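Local coordinates for NanU sialic acid binding protein (Bacteroides fragilis, PDB 4L7T) that binds sialic acid with high affinity, probably at the outer membrane of this Bacteroidetes species, as a SusD-like binding protein, at residues 34-39 with 114-119; 62-67 with 326-331; 236-241 with 392-397. All coordinates share one frame; numbering follows the deposited sequence.

The three contacts lie well apart in a largely helical SusD-family fold. Contact 1 joins helix 33-48 to the loop after helix 99-115, its centre about 30 Å from that of the chain. Contact 2 brings the neighbourhood of strand 65-67 to helix 328-331, and contact 3 pairs helices 227-244 and 388-401 in the interior. Centres of contacts 1 and 2 lie about 48 Å apart on opposite sides of the chain's centre; the centre of contact 3 is about 33 Å from that of contact 1 and about 29 Å from that of contact 2. Contact 1 closes before contact 3 opens, whereas contact 2 interleaves with both, joining an early part of the chain to a later one.

Contact 1: residues 34-39 with 114-119; sequences AQFSTF and KETTVL
An ST turn in the connection after helix 99-115 packs, together with Leu-119, against the ring of Phe-36 from helix 33-48. The main contact is a CH-pi interaction: Leu-119 CD1 stands 3.8 Å from the centroid of the Phe-36 ring, only 13° off the normal, so the methyl sits squarely over one face. Its sister methyl, Leu-119 CD2, reaches back toward the root of the ring and lies 4.0 Å from Phe-36 CD2. With CG anti to its carbonyl carbon (chi1 -84°), Phe-36 sends its ring out from the helix toward the turn. At the far end Thr-116 OG1 approaches Phe-36 CZ obliquely at 3.6 Å, while Val-118 CG2 comes obliquely to Phe-36 CE2 at 3.9 Å.

No hydrogen bond crosses between the segments; the polar work is done within the turn. Thr-116 OG1 accepts the backbone N-H of Val-118 at 3.1 Å along a nearly straight path of 165°, which fixes the hydroxyl oxygen beside the ring. Trp-30 meets Phe-36 edge-to-face, and Tyr-127 of helix 121-146 also touches it. Helices 99-115 and 121-146 are thus joined by a connection that an ST turn shapes, with the Phe-36 ring of helix 33-48 laid against it.

Contact 2: residues 62-67 with 326-331; sequences ADIYGD and YDLYNK
Asp-67 and Tyr-326 meet through a hydrogen bond from backbone to carboxylate. The backbone N of Tyr-326 donates to Asp-67 OD2 at 2.8 Å, nearly straight at 164°. It reaches the oxygen on its anti side, 18° out of the carboxylate plane. This bond holds OD2 over one face of the Tyr-326 ring, displaced toward the rim and 3.5 Å from Tyr-326 CG; its place there follows from the bond to the amide. The CH-pi contact comes instead from Asp-67 CB, 4.2 Å from the centroid of the Tyr-326 ring. Carboxylate and ring planes are inclined by 62°, so the two groups do not stack flat.

A water extends this grip: it donates to Asp-67 OD2 at 2.7 Å and accepts from the backbone N of Asp-327 at 3.2 Å. One carboxylate oxygen thus serves two successive amides, one directly and one through water. A smaller apolar contact lies deeper, where Leu-328 CD2 packs 3.9 Å from Ile-64 CG2. That Ile-64 methyl also rests over the centre of the Tyr-65 ring, linking the interface to its own segment.

Second-shell partners hold the polar ends. Arg-325 forms a salt bridge with Asp-67 OD1, leaving OD2 to face the amide and the water, and Tyr-326 OH is hydrogen-bonded to the carbonyl of Val-68. The contact continues from the small antiparallel sheet of strands 65-67 and 323-324, the former weakly bonded: backbone hydrogen bonds join Ile-64 to Arg-325 and Gly-66 to Gln-323, just before the chain runs on into helix 328-331. Strand 356-363 touches Tyr-326, and helix 470-477 packs against Ile-64.

Contact 3: residues 236-241 with 392-397; sequences TALQSI and LLLLAE
Leu-394 is the first residue of the 392-397 segment to meet residues 236-241, and it does so from near its base. Its CB lies 3.6 Å from Leu-238 CD1, the two side chains crossing at about a right angle; farther out, Leu-394 CD1 is 4.2 Å from Leu-238 CD2. Next comes Leu-395, whose backbone N is also only 3.6 Å from Leu-238 CD1, so that this methyl is pressed against the helix backbone between consecutive leucines. The backbones of the two segments come nearest here, CA of Leu-238 to CA of Leu-395 6.0 Å; their CB atoms are 4.1 Å apart. Leu-395 has CG anti to its backbone N (chi1 178°), which carries CD1 across the Gln-239 chain to within 4.0 Å of Gln-239 CG.

The short helical segments run roughly antiparallel, at 147°, with axes 9.4 Å apart. Met-211 of helix 206-223 flanks Leu-394, and Glu-409 of helix 407-418 touches Leu-395, placing the pair among the helices of this SusD-family protein. Because no hydrogen bond bridges the segments and even Gln-239 contributes an aliphatic carbon, cohesion here rests on van der Waals contact and the burial of leucine side chains.

Contact 1: residues 34-39 with 114-119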
# COMPACT_ATOMS: atom_id res chain seq x y z
N ALA A 34 -18.66 22.97 -11.07
CA ALA A 34 -19.20 22.00 -10.12
C ALA A 34 -19.29 20.61 -10.73
O ALA A 34 -19.02 19.61 -10.03
CB ALA A 34 -20.56 22.43 -9.58
N GLN A 35 -19.63 20.55 -11.99
CA GLN A 35 -19.53 19.26 -12.77
C GLN A 35 -18.09 18.63 -12.83
O GLN A 35 -17.95 17.38 -12.64
CB GLN A 35 -20.10 19.44 -14.19
CG GLN A 35 -21.66 19.63 -14.17
CD GLN A 35 -22.18 20.00 -15.57
OE1 GLN A 35 -21.58 20.77 -16.30
NE2 GLN A 35 -23.29 19.32 -15.98
N PHE A 36 -17.06 19.45 -13.12
CA PHE A 36 -15.68 18.95 -13.14
C PHE A 36 -15.33 18.47 -11.72
O PHE A 36 -14.68 17.40 -11.57
CB PHE A 36 -14.68 20.04 -13.56
CG PHE A 36 -14.54 20.23 -15.05
CD1 PHE A 36 -13.54 19.61 -15.84
CD2 PHE A 36 -15.46 21.09 -15.71
CE1 PHE A 36 -13.38 19.85 -17.20
CE2 PHE A 36 -15.38 21.34 -17.05
CZ PHE A 36 -14.36 20.70 -17.86
N SER A 37 -15.71 19.20 -10.69
CA SER A 37 -15.49 18.71 -9.33
C SER A 37 -16.13 17.31 -9.13
O SER A 37 -15.52 16.37 -8.55
CB SER A 37 -15.94 19.71 -8.31
OG SER A 37 -15.63 19.33 -6.99
N THR A 38 -17.38 17.17 -9.56
CA THR A 38 -18.09 15.91 -9.37
C THR A 38 -17.37 14.81 -10.05
O THR A 38 -17.29 13.68 -9.50
CB THR A 38 -19.55 16.04 -9.91
OG1 THR A 38 -20.21 16.93 -9.03
CG2 THR A 38 -20.29 14.65 -9.71
N PHE A 39 -16.80 15.09 -11.21
CA PHE A 39 -16.14 14.09 -12.05
C PHE A 39 -14.77 13.68 -11.38
O PHE A 39 -14.37 12.48 -11.41
CB PHE A 39 -15.91 14.53 -13.44
CG PHE A 39 -15.57 13.37 -14.36
CD1 PHE A 39 -16.63 12.61 -14.94
CD2 PHE A 39 -14.24 12.97 -14.61
CE1 PHE A 39 -16.32 11.58 -15.81
CE2 PHE A 39 -13.92 11.91 -15.45
CZ PHE A 39 -14.97 11.19 -16.06
N LYS A 114 -8.28 19.99 -20.42
CA LYS A 114 -7.48 20.75 -21.38
C LYS A 114 -8.32 21.63 -22.36
O LYS A 114 -7.84 22.68 -22.80
CB LYS A 114 -6.51 19.87 -22.18
CG LYS A 114 -5.40 19.25 -21.31
CD LYS A 114 -4.56 18.34 -22.17
CE LYS A 114 -3.24 17.96 -21.51
NZ LYS A 114 -2.39 19.09 -20.93
N GLU A 115 -9.56 21.20 -22.62
CA GLU A 115 -10.44 21.83 -23.63
C GLU A 115 -11.39 22.89 -23.08
O GLU A 115 -12.07 23.58 -23.85
CB GLU A 115 -11.38 20.75 -24.26
CG GLU A 115 -10.62 19.75 -25.13
CD GLU A 115 -11.38 18.39 -25.41
OE1 GLU A 115 -12.55 18.19 -24.95
OE2 GLU A 115 -10.74 17.51 -26.06
N THR A 116 -11.51 23.00 -21.77
CA THR A 116 -12.61 23.75 -21.21
C THR A 116 -12.43 25.25 -21.39
O THR A 116 -11.34 25.75 -21.61
CB THR A 116 -12.73 23.47 -19.73
OG1 THR A 116 -13.96 23.98 -19.21
CG2 THR A 116 -11.56 24.06 -18.93
N THR A 117 -13.57 25.93 -21.32
CA THR A 117 -13.57 27.41 -21.22
C THR A 117 -14.23 27.90 -19.98
O THR A 117 -14.50 29.13 -19.82
CB THR A 117 -14.20 28.04 -22.46
OG1 THR A 117 -15.59 28.09 -22.28
CG2 THR A 117 -13.89 27.25 -23.67
N VAL A 118 -14.51 26.99 -19.04
CA VAL A 118 -15.29 27.32 -17.87
C VAL A 118 -14.49 27.36 -16.59
O VAL A 118 -14.94 27.92 -15.61
CB VAL A 118 -16.63 26.46 -17.70
CG1 VAL A 118 -17.35 26.32 -19.04
CG2 VAL A 118 -16.34 25.11 -16.98
N LEU A 119 -13.29 26.79 -16.58
CA LEU A 119 -12.53 26.74 -15.30
C LEU A 119 -11.51 27.88 -15.17
O LEU A 119 -10.87 28.23 -16.13
CB LEU A 119 -11.70 25.39 -15.25
CG LEU A 119 -12.61 24.14 -15.18
CD1 LEU A 119 -11.69 22.89 -15.34
CD2 LEU A 119 -13.44 24.00 -13.95

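Contact 2: residues 62-67 with 326-331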
# COMPACT_ATOMS: atom_id res chain seq x y z
N ALA A 62 5.16 -11.72 -0.37
CA ALA A 62 6.44 -11.66 0.39
C ALA A 62 6.33 -12.60 1.61
O ALA A 62 5.78 -13.73 1.44
CB ALA A 62 6.80 -10.19 0.79
N ASP A 63 6.95 -12.26 2.74
CA ASP A 63 7.20 -13.23 3.81
C ASP A 63 6.26 -13.17 5.02
O ASP A 63 6.39 -13.97 5.98
CB ASP A 63 8.69 -13.16 4.26
CG ASP A 63 9.14 -11.74 4.58
OD1 ASP A 63 8.50 -10.71 4.14
OD2 ASP A 63 10.20 -11.59 5.23
N ILE A 64 5.26 -12.29 4.98
CA ILE A 64 4.48 -12.05 6.19
C ILE A 64 3.45 -13.17 6.41
O ILE A 64 3.13 -13.47 7.60
CB ILE A 64 3.72 -10.69 6.04
CG1 ILE A 64 4.74 -9.55 6.05
CG2 ILE A 64 2.60 -10.52 7.23
CD1 ILE A 64 4.18 -8.27 5.49
N TYR A 65 2.96 -13.78 5.33
CA TYR A 65 1.87 -14.79 5.42
C TYR A 65 2.37 -16.16 5.00
O TYR A 65 3.55 -16.33 4.68
CB TYR A 65 0.65 -14.42 4.55
CG TYR A 65 0.17 -12.98 4.83
CD1 TYR A 65 -0.65 -12.72 5.96
CD2 TYR A 65 0.60 -11.93 3.98
CE1 TYR A 65 -1.06 -11.39 6.21
CE2 TYR A 65 0.22 -10.58 4.23
CZ TYR A 65 -0.65 -10.35 5.33
OH TYR A 65 -1.00 -9.00 5.54
N GLY A 66 1.45 -17.12 5.07
CA GLY A 66 1.76 -18.47 4.54
C GLY A 66 1.49 -19.62 5.49
O GLY A 66 1.59 -20.79 5.08
N ASP A 67 1.19 -19.33 6.76
CA ASP A 67 0.85 -20.39 7.72
C ASP A 67 -0.64 -20.75 7.53
O ASP A 67 -1.33 -20.11 6.73
CB ASP A 67 1.13 -19.97 9.15
CG ASP A 67 2.57 -20.26 9.57
OD1 ASP A 67 3.26 -21.03 8.85
OD2 ASP A 67 3.06 -19.79 10.61
N TYR A 326 2.94 -17.54 12.28
CA TYR A 326 2.79 -17.54 13.75
C TYR A 326 4.01 -16.96 14.50
O TYR A 326 3.83 -16.28 15.51
CB TYR A 326 2.59 -18.97 14.28
CG TYR A 326 1.40 -19.76 13.72
CD1 TYR A 326 0.39 -19.17 13.01
CD2 TYR A 326 1.33 -21.13 13.94
CE1 TYR A 326 -0.67 -19.89 12.47
CE2 TYR A 326 0.24 -21.87 13.45
CZ TYR A 326 -0.77 -21.22 12.71
OH TYR A 326 -1.84 -21.93 12.18
N ASP A 327 5.21 -17.28 14.02
CA ASP A 327 6.42 -16.81 14.69
C ASP A 327 6.75 -15.35 14.44
O ASP A 327 7.66 -14.84 15.08
CB ASP A 327 7.60 -17.67 14.37
CG ASP A 327 8.03 -17.62 12.93
OD1 ASP A 327 7.34 -17.01 12.06
OD2 ASP A 327 9.09 -18.20 12.65
N LEU A 328 6.09 -14.72 13.45
CA LEU A 328 6.39 -13.31 13.15
C LEU A 328 6.02 -12.39 14.30
O LEU A 328 6.68 -11.37 14.53
CB LEU A 328 5.73 -12.90 11.82
CG LEU A 328 6.01 -11.47 11.37
CD1 LEU A 328 7.53 -11.26 11.13
CD2 LEU A 328 5.19 -11.28 10.08
N TYR A 329 5.06 -12.81 15.10
CA TYR A 329 4.54 -12.04 16.18
C TYR A 329 5.63 -11.71 17.21
O TYR A 329 5.63 -10.56 17.74
CB TYR A 329 3.44 -12.80 16.93
CG TYR A 329 2.82 -12.01 18.07
CD1 TYR A 329 2.01 -10.89 17.81
CD2 TYR A 329 3.05 -12.37 19.42
CE1 TYR A 329 1.40 -10.14 18.89
CE2 TYR A 329 2.46 -11.64 20.49
CZ TYR A 329 1.62 -10.55 20.22
OH TYR A 329 1.03 -9.84 21.25
N ASN A 330 6.54 -12.67 17.47
CA ASN A 330 7.65 -12.46 18.41
C ASN A 330 8.99 -12.16 17.77
O ASN A 330 9.94 -11.79 18.45
CB ASN A 330 7.76 -13.64 19.38
CG ASN A 330 6.67 -13.59 20.43
OD1 ASN A 330 5.96 -14.58 20.65
ND2 ASN A 330 6.48 -12.44 21.04
N LYS A 331 9.09 -12.29 16.46
CA LYS A 331 10.34 -11.98 15.75
C LYS A 331 10.41 -10.60 15.07
O LYS A 331 11.43 -10.31 14.48
CB LYS A 331 10.68 -13.03 14.68
CG LYS A 331 11.12 -14.34 15.35
CD LYS A 331 11.38 -15.40 14.33
CE LYS A 331 12.02 -16.57 15.05
NZ LYS A 331 12.92 -17.26 14.10
O HOH W 1 5.42 -19.67 11.95

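Contact 3: residues 236-241 with 392-397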
# COMPACT_ATOMS: atom_id res chain seq x y z
N THR A 236 15.63 14.79 -3.86
CA THR A 236 15.17 16.18 -3.97
C THR A 236 13.62 16.25 -3.86
O THR A 236 13.04 17.12 -3.19
CB THR A 236 15.60 16.75 -5.30
OG1 THR A 236 17.03 16.79 -5.26
CG2 THR A 236 15.04 18.16 -5.60
N ALA A 237 12.96 15.25 -4.45
CA ALA A 237 11.45 15.22 -4.35
C ALA A 237 11.00 15.02 -2.91
O ALA A 237 10.07 15.70 -2.45
CB ALA A 237 10.89 14.01 -5.25
N LEU A 238 11.61 14.04 -2.20
CA LEU A 238 11.16 13.69 -0.84
C LEU A 238 11.51 14.87 0.06
O LEU A 238 10.71 15.20 0.95
CB LEU A 238 11.83 12.38 -0.43
CG LEU A 238 11.39 11.24 -1.41
CD1 LEU A 238 12.35 9.98 -1.27
CD2 LEU A 238 9.96 10.79 -1.04
N GLN A 239 12.64 15.53 -0.20
CA GLN A 239 13.06 16.69 0.61
C GLN A 239 12.04 17.84 0.46
O GLN A 239 11.82 18.60 1.42
CB GLN A 239 14.48 17.20 0.23
CG GLN A 239 15.50 16.28 0.87
CD GLN A 239 16.96 16.59 0.43
OE1 GLN A 239 17.21 17.10 -0.65
NE2 GLN A 239 17.87 16.18 1.22
N SER A 240 11.43 17.91 -0.72
CA SER A 240 10.43 18.98 -1.01
C SER A 240 9.14 18.75 -0.17
O SER A 240 8.46 19.70 0.11
CB SER A 240 10.21 19.17 -2.54
OG SER A 240 9.21 18.25 -2.94
N ILE A 241 8.84 17.48 0.17
CA ILE A 241 7.69 17.21 1.08
C ILE A 241 8.02 17.62 2.50
O ILE A 241 7.27 18.32 3.20
CB ILE A 241 7.34 15.71 1.03
CG1 ILE A 241 6.88 15.35 -0.37
CG2 ILE A 241 6.26 15.37 2.15
CD1 ILE A 241 6.84 13.80 -0.47
N LEU A 392 9.83 9.72 5.06
CA LEU A 392 11.08 9.71 5.81
C LEU A 392 11.92 8.46 5.45
O LEU A 392 13.17 8.61 5.31
CB LEU A 392 10.85 9.76 7.32
CG LEU A 392 10.22 11.10 7.82
CD1 LEU A 392 9.87 10.96 9.31
CD2 LEU A 392 11.15 12.33 7.49
N LEU A 393 11.31 7.29 5.33
CA LEU A 393 12.04 6.06 5.08
C LEU A 393 12.48 5.96 3.62
O LEU A 393 13.59 5.41 3.35
CB LEU A 393 11.28 4.81 5.58
CG LEU A 393 11.15 4.81 7.08
CD1 LEU A 393 10.34 3.61 7.51
CD2 LEU A 393 12.52 4.81 7.83
N LEU A 394 11.67 6.48 2.67
CA LEU A 394 12.18 6.60 1.33
C LEU A 394 13.37 7.52 1.26
O LEU A 394 14.25 7.27 0.44
CB LEU A 394 11.08 7.08 0.35
CG LEU A 394 9.92 6.08 0.07
CD1 LEU A 394 8.78 6.78 -0.70
CD2 LEU A 394 10.34 4.76 -0.64
N LEU A 395 13.33 8.66 1.96
CA LEU A 395 14.45 9.59 1.95
C LEU A 395 15.72 8.95 2.52
O LEU A 395 16.79 9.08 1.87
CB LEU A 395 14.04 10.87 2.65
CG LEU A 395 15.14 11.93 2.75
CD1 LEU A 395 15.62 12.34 1.33
CD2 LEU A 395 14.48 13.11 3.47
N ALA A 396 15.57 8.17 3.61
CA ALA A 396 16.65 7.34 4.18
C ALA A 396 17.20 6.42 3.09
O ALA A 396 18.42 6.27 2.95
CB ALA A 396 16.11 6.51 5.37
N GLU A 397 16.30 5.77 2.33
CA GLU A 397 16.76 4.82 1.32
C GLU A 397 17.48 5.53 0.20
O GLU A 397 18.53 5.06 -0.28
CB GLU A 397 15.54 4.11 0.77
CG GLU A 397 15.92 2.90 -0.13
CD GLU A 397 14.79 1.84 -0.20
OE1 GLU A 397 13.59 2.15 0.06
OE2 GLU A 397 15.10 0.66 -0.46